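Local atomic coordinates of Alpha/beta hydrolase (Streptomyces albidoflavus, PDB entry 6KSU), a protein that probably acts as a serine peptide cyclase of the penicillin-binding-protein type, closing non-ribosomal peptide chains into macrolactams by heterochiral coupling. Residues F79-V84 with T262-A267; G331-L336 with A354-W359; Y376-P381 with P444-F449. All coordinates share one frame; numbering follows the deposited sequence.

Contact 1. Residues F79-V84 with T262-A267; sequences FPFGSV and TDLVTA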
loop_
_atom_site.group_PDB
_atom_site.type_symbol
_atom_site.label_atom_id
_atom_site.label_comp_id
_atom_site.label_asym_id
_atom_site.label_seq_id
_atom_site.Cartn_x
_atom_site.Cartn_y
_atom_site.Cartn_z
ATOM N N PHE A 79 9.963 12.179 -1.885
ATOM C CA PHE A 79 9.657 11.111 -2.819
ATOM C C PHE A 79 8.173 10.775 -2.757
ATOM O O PHE A 79 7.548 10.886 -1.701
ATOM C CB PHE A 79 10.463 9.852 -2.476
ATOM C CG PHE A 79 11.964 9.971 -2.735
ATOM C CD1 PHE A 79 12.568 9.175 -3.705
ATOM C CD2 PHE A 79 12.767 10.829 -1.973
ATOM C CE1 PHE A 79 13.919 9.251 -3.953
ATOM C CE2 PHE A 79 14.142 10.926 -2.207
ATOM C CZ PHE A 79 14.717 10.144 -3.196
ATOM N N PRO A 80 7.568 10.345 -3.855
ATOM C CA PRO A 80 6.164 9.898 -3.777
ATOM C C PRO A 80 6.032 8.688 -2.869
ATOM O O PRO A 80 6.727 7.683 -3.034
ATOM C CB PRO A 80 5.806 9.553 -5.224
ATOM C CG PRO A 80 7.078 9.685 -6.022
ATOM C CD PRO A 80 8.090 10.409 -5.221
ATOM N N PHE A 81 5.138 8.793 -1.886
ATOM C CA PHE A 81 4.895 7.652 -1.030
ATOM C C PHE A 81 4.096 6.563 -1.747
ATOM O O PHE A 81 4.086 5.417 -1.289
ATOM C CB PHE A 81 4.164 8.105 0.227
ATOM C CG PHE A 81 5.022 8.908 1.176
ATOM C CD1 PHE A 81 6.428 8.885 1.083
ATOM C CD2 PHE A 81 4.420 9.689 2.165
ATOM C CE1 PHE A 81 7.221 9.591 1.967
ATOM C CE2 PHE A 81 5.205 10.434 3.064
ATOM C CZ PHE A 81 6.609 10.396 2.968
ATOM N N GLY A 82 3.451 6.890 -2.862
ATOM C CA GLY A 82 2.462 5.975 -3.398
ATOM C C GLY A 82 1.434 5.576 -2.362
ATOM O O GLY A 82 0.998 6.376 -1.520
ATOM N N SER A 83 1.065 4.301 -2.394
ATOM C CA SER A 83 0.087 3.764 -1.458
ATOM C C SER A 83 0.558 3.810 -0.011
ATOM O O SER A 83 -0.264 3.592 0.896
ATOM C CB SER A 83 -0.250 2.331 -1.864
ATOM O OG SER A 83 -1.136 2.366 -2.972
ATOM N N VAL A 84 1.841 4.098 0.244
ATOM C CA VAL A 84 2.248 4.273 1.637
ATOM C C VAL A 84 1.471 5.439 2.250
ATOM O O VAL A 84 1.314 5.499 3.474
ATOM C CB VAL A 84 3.799 4.430 1.766
ATOM C CG1 VAL A 84 4.245 4.684 3.225
ATOM C CG2 VAL A 84 4.530 3.171 1.235
ATOM N N THR A 262 12.687 9.754 6.162
ATOM C CA THR A 262 12.726 10.162 7.562
ATOM C C THR A 262 11.349 10.587 8.055
ATOM O O THR A 262 10.995 10.329 9.211
ATOM C CB THR A 262 13.747 11.289 7.730
ATOM O OG1 THR A 262 15.056 10.728 7.641
ATOM C CG2 THR A 262 13.605 12.005 9.089
ATOM N N ASP A 263 10.568 11.253 7.195
ATOM C CA ASP A 263 9.174 11.570 7.520
ATOM C C ASP A 263 8.386 10.307 7.895
ATOM O O ASP A 263 7.655 10.293 8.893
ATOM C CB ASP A 263 8.496 12.303 6.337
ATOM C CG ASP A 263 9.108 13.679 6.046
ATOM O OD1 ASP A 263 9.798 14.234 6.939
ATOM O OD2 ASP A 263 8.905 14.221 4.928
ATOM N N LEU A 264 8.539 9.226 7.108
ATOM C CA LEU A 264 7.785 8.004 7.361
ATOM C C LEU A 264 8.204 7.352 8.664
ATOM O O LEU A 264 7.363 6.790 9.381
ATOM C CB LEU A 264 7.963 7.003 6.219
ATOM C CG LEU A 264 7.343 7.286 4.854
ATOM C CD1 LEU A 264 7.717 6.150 3.889
ATOM C CD2 LEU A 264 5.828 7.419 4.931
ATOM N N VAL A 265 9.504 7.368 8.963
ATOM C CA VAL A 265 9.967 6.849 10.251
ATOM C C VAL A 265 9.393 7.689 11.393
ATOM O O VAL A 265 8.970 7.161 12.428
ATOM C CB VAL A 265 11.509 6.800 10.278
ATOM C CG1 VAL A 265 12.034 6.493 11.665
ATOM C CG2 VAL A 265 12.026 5.756 9.275
ATOM N N THR A 266 9.319 9.005 11.201
ATOM C CA THR A 266 8.780 9.866 12.245
ATOM C C THR A 266 7.326 9.514 12.536
ATOM O O THR A 266 6.938 9.349 13.695
ATOM C CB THR A 266 8.924 11.324 11.822
ATOM O OG1 THR A 266 10.326 11.631 11.637
ATOM C CG2 THR A 266 8.286 12.262 12.850
ATOM N N ALA A 267 6.512 9.345 11.483
ATOM C CA ALA A 267 5.111 8.963 11.663
ATOM C C ALA A 267 4.967 7.589 12.312
ATOM O O ALA A 267 3.941 7.301 12.930
ATOM C CB ALA A 267 4.378 8.992 10.320
#
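L264 of helix 261-268 sets one methyl over the ring of F81. It has the largest buried surface of the pair of segments, and F81 comes second. The methyl CD2 of L264 lies 3.6 Å from the centroid of the F81 ring. Its direction is only 13° off the ring normal, so this is a CH-pi contact over the face. L264 CG stays nearer the outer rim of the same ring, 3.7 Å from F81 CZ. In F81, CG stands anti to the carbonyl carbon and beside the backbone N (chi1 -71°). The second torsion, chi2 -18°, then turns the face of the ring to L264 CD2. V84 is the third partner. Its CG1 touches the same leucine methyl, L264 CD2, at 3.6 Å, and lies 3.8 Å from the other branch, L264 CD1.

Segment 79-84 runs from strand 79-80 to the start of helix 85-98. It carries S83 of a probable SxxK motif, as in penicillin-binding proteins and class C beta-lactamases. S83 OG has weak hydrogen bonds to K86, the lysine of that motif, and to Y174, probably the tyrosine of a YxN motif. F81 and V84 bracket this serine in sequence, and both bear on the leucine. The turn is tied by a backbone hydrogen bond from V84 N to F81 O.

At the edge of the F81 ring, D263 contributes only its CB, 4.3 Å from F81 CZ. Its carboxylate turns to R225, with a salt bridge through OD2. No hydrogen bond joins the two segments, and the three main partners are buried. C334 of strand 332-339 touches F81, V84 and L264, while L88 of helix 85-98 packs on F81 and L264.

Contact 2. Residues G331-L336 with A354-W359; sequences GASCNL and AGPKLW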
loop_
_atom_site.group_PDB
_atom_site.type_symbol
_atom_site.label_atom_id
_atom_site.label_comp_id
_atom_site.label_asym_id
_atom_site.label_seq_id
_atom_site.Cartn_x
_atom_site.Cartn_y
_atom_site.Cartn_z
ATOM N N GLY A 331 8.149 5.659 -11.867
ATOM C CA GLY A 331 9.474 5.138 -11.594
ATOM C C GLY A 331 9.934 5.389 -10.172
ATOM O O GLY A 331 11.072 5.793 -9.957
ATOM N N ALA A 332 9.063 5.177 -9.185
ATOM C CA ALA A 332 9.441 5.411 -7.802
ATOM C C ALA A 332 8.746 4.394 -6.908
ATOM O O ALA A 332 7.665 3.906 -7.219
ATOM C CB ALA A 332 9.119 6.863 -7.363
ATOM N N SER A 333 9.399 4.053 -5.809
ATOM C CA SER A 333 8.866 3.082 -4.873
ATOM C C SER A 333 9.095 3.618 -3.473
ATOM O O SER A 333 9.924 4.518 -3.253
ATOM C CB SER A 333 9.525 1.698 -5.008
ATOM O OG SER A 333 10.925 1.784 -4.803
ATOM N N CYS A 334 8.373 3.018 -2.526
ATOM C CA CYS A 334 8.423 3.450 -1.137
ATOM C C CYS A 334 7.995 2.301 -0.232
ATOM O O CYS A 334 6.948 1.706 -0.458
ATOM C CB CYS A 334 7.514 4.663 -0.968
ATOM S SG CYS A 334 7.259 5.141 0.686
ATOM N N ASN A 335 8.792 2.001 0.796
ATOM C CA ASN A 335 8.506 0.903 1.712
ATOM C C ASN A 335 8.731 1.358 3.142
ATOM O O ASN A 335 9.744 1.985 3.434
ATOM C CB ASN A 335 9.392 -0.333 1.478
ATOM C CG ASN A 335 9.316 -0.850 0.064
ATOM O OD1 ASN A 335 10.069 -0.408 -0.816
ATOM N ND2 ASN A 335 8.396 -1.789 -0.168
ATOM N N LEU A 336 7.793 1.001 4.025
ATOM C CA LEU A 336 7.843 1.302 5.447
ATOM C C LEU A 336 7.686 0.014 6.240
ATOM O O LEU A 336 6.872 -0.850 5.884
ATOM C CB LEU A 336 6.737 2.297 5.851
ATOM C CG LEU A 336 6.493 2.450 7.355
ATOM C CD1 LEU A 336 7.720 3.033 8.051
ATOM C CD2 LEU A 336 5.302 3.334 7.583
ATOM N N ALA A 354 13.990 0.457 -10.448
ATOM C CA ALA A 354 14.725 -0.579 -9.730
ATOM C C ALA A 354 14.499 -0.550 -8.222
ATOM O O ALA A 354 14.990 -1.450 -7.520
ATOM C CB ALA A 354 16.224 -0.462 -10.009
ATOM N N GLY A 355 13.798 0.461 -7.707
ATOM C CA GLY A 355 13.426 0.521 -6.307
ATOM C C GLY A 355 12.968 -0.788 -5.693
ATOM O O GLY A 355 13.464 -1.200 -4.636
ATOM N N PRO A 356 12.007 -1.470 -6.332
ATOM C CA PRO A 356 11.544 -2.755 -5.779
ATOM C C PRO A 356 12.632 -3.796 -5.610
ATOM O O PRO A 356 12.639 -4.488 -4.585
ATOM C CB PRO A 356 10.488 -3.199 -6.795
ATOM C CG PRO A 356 9.928 -1.910 -7.266
ATOM C CD PRO A 356 11.126 -1.019 -7.421
ATOM N N LYS A 357 13.559 -3.934 -6.563
ATOM C CA LYS A 357 14.606 -4.929 -6.365
ATOM C C LYS A 357 15.598 -4.477 -5.304
ATOM O O LYS A 357 16.138 -5.309 -4.570
ATOM C CB LYS A 357 15.293 -5.246 -7.703
ATOM C CG LYS A 357 16.320 -6.373 -7.650
ATOM C CD LYS A 357 15.823 -7.640 -6.921
ATOM C CE LYS A 357 16.883 -8.109 -5.887
ATOM N NZ LYS A 357 16.463 -9.121 -4.867
ATOM N N LEU A 358 15.807 -3.166 -5.168
ATOM C CA LEU A 358 16.610 -2.655 -4.059
ATOM C C LEU A 358 15.957 -2.968 -2.717
ATOM O O LEU A 358 16.639 -3.329 -1.743
ATOM C CB LEU A 358 16.822 -1.140 -4.209
ATOM C CG LEU A 358 17.623 -0.497 -3.080
ATOM C CD1 LEU A 358 19.092 -0.767 -3.250
ATOM C CD2 LEU A 358 17.404 1.005 -2.995
ATOM N N TRP A 359 14.639 -2.818 -2.631
ATOM C CA TRP A 359 13.966 -3.191 -1.390
ATOM C C TRP A 359 14.162 -4.673 -1.097
ATOM O O TRP A 359 14.522 -5.054 0.024
ATOM C CB TRP A 359 12.480 -2.852 -1.454
ATOM C CG TRP A 359 11.719 -3.320 -0.228
ATOM C CD1 TRP A 359 10.709 -4.248 -0.184
ATOM C CD2 TRP A 359 11.918 -2.884 1.123
ATOM N NE1 TRP A 359 10.268 -4.410 1.108
ATOM C CE2 TRP A 359 10.988 -3.579 1.927
ATOM C CE3 TRP A 359 12.780 -1.961 1.728
ATOM C CZ2 TRP A 359 10.902 -3.382 3.298
ATOM C CZ3 TRP A 359 12.694 -1.768 3.085
ATOM C CH2 TRP A 359 11.758 -2.483 3.862
#
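Stacking carries the larger part of this contact: the side chain of N335 lies flat over the indole of W359. The amide and ring planes are 5° apart. N335 CB sits over the face of the six-membered ring, 3.5 Å from its centroid, a CH-pi contact. The amide itself covers the five-membered part, where N335 OD1 comes within 3.4 Å of W359 CG. The other end of the amide, N335 ND2, lies 3.4 Å from W359 CD1. W359 CG is anti to the backbone N (chi1 176°), a torsion that carries the indole to the N335 side chain.

Polar bonding comes from outside the pair. N335 ND2 donates to D326 OD1, a bond that should limit rotation of the amide over the indole. N335 ND2 and W359 NE1 are both donors and make no bond to each other.

Strand 332-339 belongs to the antiparallel sheet of the beta-lactamase-like domain, and helix 355-365 packs against one face of that sheet. The axes of strand 332-336 and helix 355-359 run in roughly the same direction, 29° apart and 8.2 Å at closest approach. Strand 344-350 links them along the chain and adds L346 and L348 against W359.

Close van der Waals packing marks the beginning of the helix. S333 OG stands 3.2 Å from G355 CA, directly against the backbone of this glycine. P356 CD lies beside it, 3.8 Å from S333 OG.

Contact 3. Residues Y376-P381 with P444-F449; sequences YALPVP and PITGRF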
loop_
_atom_site.group_PDB
_atom_site.type_symbol
_atom_site.label_atom_id
_atom_site.label_comp_id
_atom_site.label_asym_id
_atom_site.label_seq_id
_atom_site.Cartn_x
_atom_site.Cartn_y
_atom_site.Cartn_z
ATOM N N TYR A 376 7.223 -11.876 3.063
ATOM C CA TYR A 376 5.980 -12.519 2.678
ATOM C C TYR A 376 6.217 -13.219 1.353
ATOM O O TYR A 376 6.629 -12.583 0.376
ATOM C CB TYR A 376 4.829 -11.521 2.560
ATOM C CG TYR A 376 3.568 -12.164 2.021
ATOM C CD1 TYR A 376 2.702 -12.854 2.866
ATOM C CD2 TYR A 376 3.256 -12.106 0.666
ATOM C CE1 TYR A 376 1.560 -13.440 2.387
ATOM C CE2 TYR A 376 2.104 -12.698 0.166
ATOM C CZ TYR A 376 1.258 -13.362 1.035
ATOM O OH TYR A 376 0.123 -13.964 0.545
ATOM N N ALA A 377 5.966 -14.522 1.321
ATOM C CA ALA A 377 5.967 -15.284 0.083
ATOM C C ALA A 377 4.589 -15.892 -0.121
ATOM O O ALA A 377 3.924 -16.261 0.850
ATOM C CB ALA A 377 7.037 -16.383 0.104
ATOM N N LEU A 378 4.156 -15.976 -1.379
ATOM C CA LEU A 378 2.915 -16.677 -1.687
ATOM C C LEU A 378 3.069 -18.157 -1.340
ATOM O O LEU A 378 4.171 -18.707 -1.390
ATOM C CB LEU A 378 2.554 -16.544 -3.170
ATOM C CG LEU A 378 2.300 -15.201 -3.871
ATOM C CD1 LEU A 378 3.368 -14.930 -4.923
ATOM C CD2 LEU A 378 0.915 -15.172 -4.514
ATOM N N PRO A 379 1.982 -18.838 -1.008
ATOM C CA PRO A 379 2.071 -20.288 -0.820
ATOM C C PRO A 379 2.416 -20.989 -2.125
ATOM O O PRO A 379 2.040 -20.556 -3.217
ATOM C CB PRO A 379 0.670 -20.674 -0.340
ATOM C CG PRO A 379 -0.213 -19.586 -0.877
ATOM C CD PRO A 379 0.611 -18.334 -0.821
ATOM N N VAL A 380 3.155 -22.079 -2.000
ATOM C CA VAL A 380 3.398 -22.997 -3.106
ATOM C C VAL A 380 2.679 -24.301 -2.772
ATOM O O VAL A 380 2.885 -24.853 -1.682
ATOM C CB VAL A 380 4.901 -23.222 -3.338
ATOM C CG1 VAL A 380 5.125 -24.088 -4.565
ATOM C CG2 VAL A 380 5.610 -21.884 -3.489
ATOM N N PRO A 381 1.817 -24.811 -3.653
ATOM C CA PRO A 381 0.958 -25.952 -3.284
ATOM C C PRO A 381 1.733 -27.263 -3.240
ATOM O O PRO A 381 2.485 -27.585 -4.164
ATOM C CB PRO A 381 -0.101 -25.971 -4.394
ATOM C CG PRO A 381 0.029 -24.651 -5.097
ATOM C CD PRO A 381 1.454 -24.241 -4.960
ATOM N N PRO A 444 2.998 -15.521 -13.942
ATOM C CA PRO A 444 1.930 -16.440 -13.532
ATOM C C PRO A 444 1.176 -15.870 -12.342
ATOM O O PRO A 444 1.648 -14.958 -11.662
ATOM C CB PRO A 444 2.680 -17.726 -13.158
ATOM C CG PRO A 444 4.051 -17.239 -12.747
ATOM C CD PRO A 444 4.335 -16.025 -13.590
ATOM N N ILE A 445 -0.012 -16.422 -12.087
ATOM C CA ILE A 445 -0.910 -15.911 -11.047
ATOM C C ILE A 445 -1.186 -17.016 -10.041
ATOM O O ILE A 445 -1.827 -18.021 -10.371
ATOM C CB ILE A 445 -2.222 -15.367 -11.627
ATOM C CG1 ILE A 445 -1.942 -14.180 -12.575
ATOM C CG2 ILE A 445 -3.161 -14.960 -10.500
ATOM C CD1 ILE A 445 -3.169 -13.695 -13.341
ATOM N N THR A 446 -0.719 -16.834 -8.809
ATOM C CA THR A 446 -1.153 -17.669 -7.698
ATOM C C THR A 446 -2.242 -16.944 -6.923
ATOM O O THR A 446 -2.034 -15.826 -6.448
ATOM C CB THR A 446 -0.007 -18.028 -6.765
ATOM O OG1 THR A 446 0.885 -18.916 -7.446
ATOM C CG2 THR A 446 -0.561 -18.706 -5.502
ATOM N N GLY A 447 -3.401 -17.578 -6.812
ATOM C CA GLY A 447 -4.500 -17.012 -6.078
ATOM C C GLY A 447 -5.294 -18.100 -5.382
ATOM O O GLY A 447 -4.841 -19.243 -5.292
ATOM N N ARG A 448 -6.471 -17.750 -4.872
ATOM C CA ARG A 448 -7.402 -18.727 -4.320
ATOM C C ARG A 448 -8.825 -18.356 -4.705
ATOM O O ARG A 448 -9.132 -17.217 -5.057
ATOM C CB ARG A 448 -7.316 -18.846 -2.797
ATOM C CG ARG A 448 -7.783 -17.579 -2.050
ATOM C CD ARG A 448 -7.840 -17.826 -0.563
ATOM N NE ARG A 448 -8.278 -16.645 0.154
ATOM C CZ ARG A 448 -8.358 -16.566 1.477
ATOM N NH1 ARG A 448 -8.028 -17.605 2.233
ATOM N NH2 ARG A 448 -8.771 -15.441 2.039
ATOM N N PHE A 449 -9.679 -19.365 -4.684
ATOM C CA PHE A 449 -11.120 -19.175 -4.714
ATOM C C PHE A 449 -11.665 -19.086 -3.302
ATOM O O PHE A 449 -11.116 -19.660 -2.358
ATOM C CB PHE A 449 -11.791 -20.314 -5.474
ATOM C CG PHE A 449 -11.352 -20.385 -6.897
ATOM C CD1 PHE A 449 -11.947 -19.582 -7.846
ATOM C CD2 PHE A 449 -10.289 -21.184 -7.264
ATOM C CE1 PHE A 449 -11.516 -19.620 -9.156
ATOM C CE2 PHE A 449 -9.854 -21.220 -8.564
ATOM C CZ PHE A 449 -10.465 -20.441 -9.510
HETATM O O HOH W 1 2.964 -20.093 -6.123
#
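T446 meets L378 and P379 at the surface of the C-terminal barrel, and it carries the whole contact on the side of segment 444-449. The chain enters this segment at P444 and becomes strand at I445. The CB of I445 points away from segment 376-381, and its side chain packs on Y423, F433 and Y463 of other barrel strands.

The CB of T446 points toward segment 376-381. L378 CD2 rests 3.6 Å from the backbone O of T446 and 3.8 Å from T446 CB. The methyl branch takes a second neighbour: T446 CG2 lies 3.9 Å from P379 O. This branch is anti to the backbone N, while the hydroxyl stands beside that N (chi1 -69°). One water joins the hydroxyl to the loop. It lies 2.7 Å from T446 OG1 and donates to P379 O at 3.1 Å.

Past T446, residues G447 to F449 continue strand 445-451 within an eight-stranded antiparallel barrel, between strands 432-437 and 458-463. Segment 376-381 belongs to the irregular chain between helix 355-365 and strand 394-398. P379 also touches L432 of the barrel and F302, a loop residue before strand 307-308, so the segment lies between the two at this point.

No direct hydrogen bond joins the two segments. L378 CD2 packs on T446 O and T446 CB, T446 CG2 sits against P379 O, and the water bridges T446 OG1 to that same carbonyl oxygen. P379 O thus meets the threonine twice, at its methyl and through the water. Here segment 376-381 meets the strand by van der Waals contact and one water bridge.

In the fold
Contacts 1 and 2 adjoin within the beta-lactamase-like domain, with centres 12 Å apart. Strand 332-339 joins them. C334 turns its side chain to contact 1, where its SG lies 3.4 Å from L264 CD1, while its neighbours S333 and N335 point to the helix of contact 2. The strand is thus packed on two faces of the sheet. S83, the probable nucleophile, lies in the first segment of contact 1. Contact 3 belongs to the C-terminal barrel and its linker. Its centre is 28 Å from that of contact 1 and 22 Å from that of contact 2, and its nearest atoms to contact 2 are about 8 Å away.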